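Local coordinates for protein putative protease (Parabacteroides distasonis ATCC 8503, PDB 3KD4) that is a putative protease, probably exported, whose activity and substrate are not established, at residues A[153-158]-A[205-210]. Numbering follows the deposited sequence.
Sequences TPLACG and ASTYPS
Thr-207 packs its methyl side against the chain leading into strand 156-160: its CB lies 3.7 Å from Thr-153 CG2, the two side chains crossing at a slant, and its CG2 comes within 3.9 Å of Leu-155 CD1. A chi1 of 65° sets OG1 between the backbone N and the carbonyl carbon, leaving CG2 anti to that carbon and beside Thr-153 and Leu-155. OG1 accepts a hydrogen bond from the backbone N of Leu-128, just before strand 129-133; a beta-branched residue with one polar and one apolar arm suits such a boundary. The extended first torsion of Leu-155 (175°) carries its branch over to Thr-207, although its CB does not point across. Further along, the small CB of Ala-205 meets Cys-157 CB at 3.6 Å, across a non-hydrogen-bonded pair whose strands come close enough to suit a bare methyl. Leu-155, Cys-157 and Ala-205 all touch Ile-147 of the large neighbouring sheet. Ala-156 and Ser-206 form the adjacent hydrogen-bonded pair, with Ala-156 N to Ser-206 O at 3.0 Å and nearly straight (170°), and Ser-206 N to Ala-156 O at 2.9 Å. Beyond it, Ser-206 OG accepts from Tyr-208 N (3.0 Å), an ST turn where the strand ends. Pro-154, whose ring needs no N-H partner before the pairing starts, sets CG 3.5 Å from Thr-207 O. The arrangement is an antiparallel strand pairing, edge strand 156-160 against central strand 202-206, in a three-stranded sheet packed on the large mixed sheet.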
ATOM      1  N   THR A 153       6.984 -29.016 -14.021  1.00 21.17           N
ATOM      2  CA  THR A 153       6.358 -27.714 -13.928  1.00 21.02           C
ATOM      3  C   THR A 153       7.471 -26.679 -13.678  1.00 20.48           C
ATOM      4  O   THR A 153       8.334 -26.877 -12.812  1.00 20.83           O
ATOM      5  CB  THR A 153       5.298 -27.666 -12.769  1.00 21.79           C
ATOM      6  OG1 THR A 153       4.190 -28.516 -13.104  1.00 24.53           O
ATOM      7  CG2 THR A 153       4.752 -26.216 -12.473  1.00 21.07           C
ATOM      8  N   PRO A 154       7.486 -25.591 -14.451  1.00 19.21           N
ATOM      9  CA  PRO A 154       8.506 -24.578 -14.144  1.00 19.81           C
ATOM     10  C   PRO A 154       8.250 -23.941 -12.782  1.00 18.82           C
ATOM     11  O   PRO A 154       7.118 -23.746 -12.416  1.00 19.55           O
ATOM     12  CB  PRO A 154       8.322 -23.544 -15.265  1.00 19.65           C
ATOM     13  CG  PRO A 154       6.870 -23.666 -15.634  1.00 20.99           C
ATOM     14  CD  PRO A 154       6.584 -25.165 -15.531  1.00 19.12           C
ATOM     15  N   LEU A 155       9.300 -23.639 -12.037  1.00 18.68           N
ATOM     16  CA  LEU A 155       9.157 -23.002 -10.759  1.00 18.18           C
ATOM     17  C   LEU A 155      10.287 -21.982 -10.604  1.00 18.72           C
ATOM     18  O   LEU A 155      11.453 -22.300 -10.773  1.00 18.87           O
ATOM     19  CB  LEU A 155       9.138 -24.025  -9.626  1.00 17.82           C
ATOM     20  CG  LEU A 155       9.117 -23.460  -8.200  1.00 18.37           C
ATOM     21  CD1 LEU A 155       7.853 -22.704  -7.944  1.00 18.52           C
ATOM     22  CD2 LEU A 155       9.279 -24.587  -7.171  1.00 19.66           C
ATOM     23  N   ALA A 156       9.924 -20.733 -10.380  1.00 18.18           N
ATOM     24  CA  ALA A 156      10.912 -19.738  -9.963  1.00 18.74           C
ATOM     25  C   ALA A 156      10.536 -19.365  -8.538  1.00 19.16           C
ATOM     26  O   ALA A 156       9.362 -19.182  -8.226  1.00 17.93           O
ATOM     27  CB  ALA A 156      10.901 -18.523 -10.893  1.00 18.80           C
ATOM     28  N   CYS A 157      11.533 -19.331  -7.663  1.00 20.97           N
ATOM     29  CA  CYS A 157      11.275 -18.974  -6.282  0.70 21.35           C
ATOM     30  C   CYS A 157      12.476 -18.277  -5.680  1.00 22.76           C
ATOM     31  O   CYS A 157      13.646 -18.510  -6.067  1.00 22.91           O
ATOM     32  CB  CYS A 157      10.868 -20.214  -5.462  0.70 21.40           C
ATOM     33  SG  CYS A 157      11.893 -21.705  -5.706  0.70 19.79           S
ATOM     34  N   GLY A 158      12.171 -17.405  -4.737  1.00 23.84           N
ATOM     35  CA  GLY A 158      13.196 -16.688  -4.036  1.00 24.29           C
ATOM     36  C   GLY A 158      12.707 -16.261  -2.672  1.00 23.88           C
ATOM     37  O   GLY A 158      11.553 -15.880  -2.506  1.00 21.94           O
ATOM     38  N   ALA A 205       7.291 -16.628  -5.407  1.00 16.43           N
ATOM     39  CA  ALA A 205       7.409 -17.809  -6.251  1.00 15.76           C
ATOM     40  C   ALA A 205       6.274 -17.865  -7.242  1.00 15.67           C
ATOM     41  O   ALA A 205       5.149 -17.353  -6.995  1.00 15.21           O
ATOM     42  CB  ALA A 205       7.457 -19.134  -5.395  1.00 14.83           C
ATOM     43  N   SER A 206       6.553 -18.537  -8.356  1.00 15.44           N
ATOM     44  CA  SER A 206       5.620 -18.623  -9.465  1.00 14.72           C
ATOM     45  C   SER A 206       5.859 -19.857 -10.303  1.00 14.03           C
ATOM     46  O   SER A 206       7.009 -20.221 -10.550  1.00 14.98           O
ATOM     47  CB  SER A 206       5.794 -17.381 -10.357  1.00 15.46           C
ATOM     48  OG  SER A 206       5.043 -17.454 -11.542  1.00 14.18           O
ATOM     49  N   THR A 207       4.768 -20.460 -10.781  1.00 14.01           N
ATOM     50  CA  THR A 207       4.839 -21.512 -11.775  1.00 13.44           C
ATOM     51  C   THR A 207       4.423 -21.047 -13.159  1.00 14.99           C
ATOM     52  O   THR A 207       4.316 -21.869 -14.068  1.00 14.64           O
ATOM     53  CB  THR A 207       4.042 -22.782 -11.363  1.00 14.08           C
ATOM     54  OG1 THR A 207       2.658 -22.495 -11.294  1.00 12.50           O
ATOM     55  CG2 THR A 207       4.563 -23.387 -10.004  1.00 11.67           C
ATOM     56  N   TYR A 208       4.204 -19.741 -13.363  1.00 14.88           N
ATOM     57  CA  TYR A 208       4.077 -19.273 -14.734  1.00 14.73           C
ATOM     58  C   TYR A 208       5.448 -19.482 -15.451  1.00 15.89           C
ATOM     59  O   TYR A 208       6.473 -19.557 -14.811  1.00 15.36           O
ATOM     60  CB  TYR A 208       3.751 -17.789 -14.770  1.00 14.75           C
ATOM     61  CG  TYR A 208       2.337 -17.404 -14.360  1.00 14.39           C
ATOM     62  CD1 TYR A 208       1.285 -17.551 -15.227  1.00 15.89           C
ATOM     63  CD2 TYR A 208       2.086 -16.831 -13.107  1.00 14.58           C
ATOM     64  CE1 TYR A 208      -0.004 -17.144 -14.868  1.00 15.71           C
ATOM     65  CE2 TYR A 208       0.850 -16.445 -12.760  1.00 15.71           C
ATOM     66  CZ  TYR A 208      -0.185 -16.573 -13.654  1.00 14.17           C
ATOM     67  OH  TYR A 208      -1.412 -16.183 -13.278  1.00 17.30           O
ATOM     68  N   PRO A 209       5.463 -19.533 -16.784  1.00 15.33           N
ATOM     69  CA  PRO A 209       6.704 -19.747 -17.505  1.00 16.48           C
ATOM     70  C   PRO A 209       7.708 -18.616 -17.292  1.00 16.32           C
ATOM     71  O   PRO A 209       8.928 -18.842 -17.375  1.00 17.39           O
ATOM     72  CB  PRO A 209       6.259 -19.775 -18.961  1.00 16.79           C
ATOM     73  CG  PRO A 209       4.781 -20.169 -18.901  1.00 16.67           C
ATOM     74  CD  PRO A 209       4.287 -19.547 -17.655  1.00 16.14           C
ATOM     75  N   SER A 210       7.179 -17.424 -17.057  1.00 15.59           N
ATOM     76  CA  SER A 210       7.966 -16.221 -16.810  1.00 14.60           C
ATOM     77  C   SER A 210       7.053 -15.132 -16.268  1.00 14.19           C
ATOM     78  O   SER A 210       5.827 -15.197 -16.406  1.00 13.78           O
ATOM     79  CB  SER A 210       8.593 -15.739 -18.123  1.00 15.28           C
ATOM     80  OG  SER A 210       7.621 -15.193 -19.009  1.00 14.59           O
TER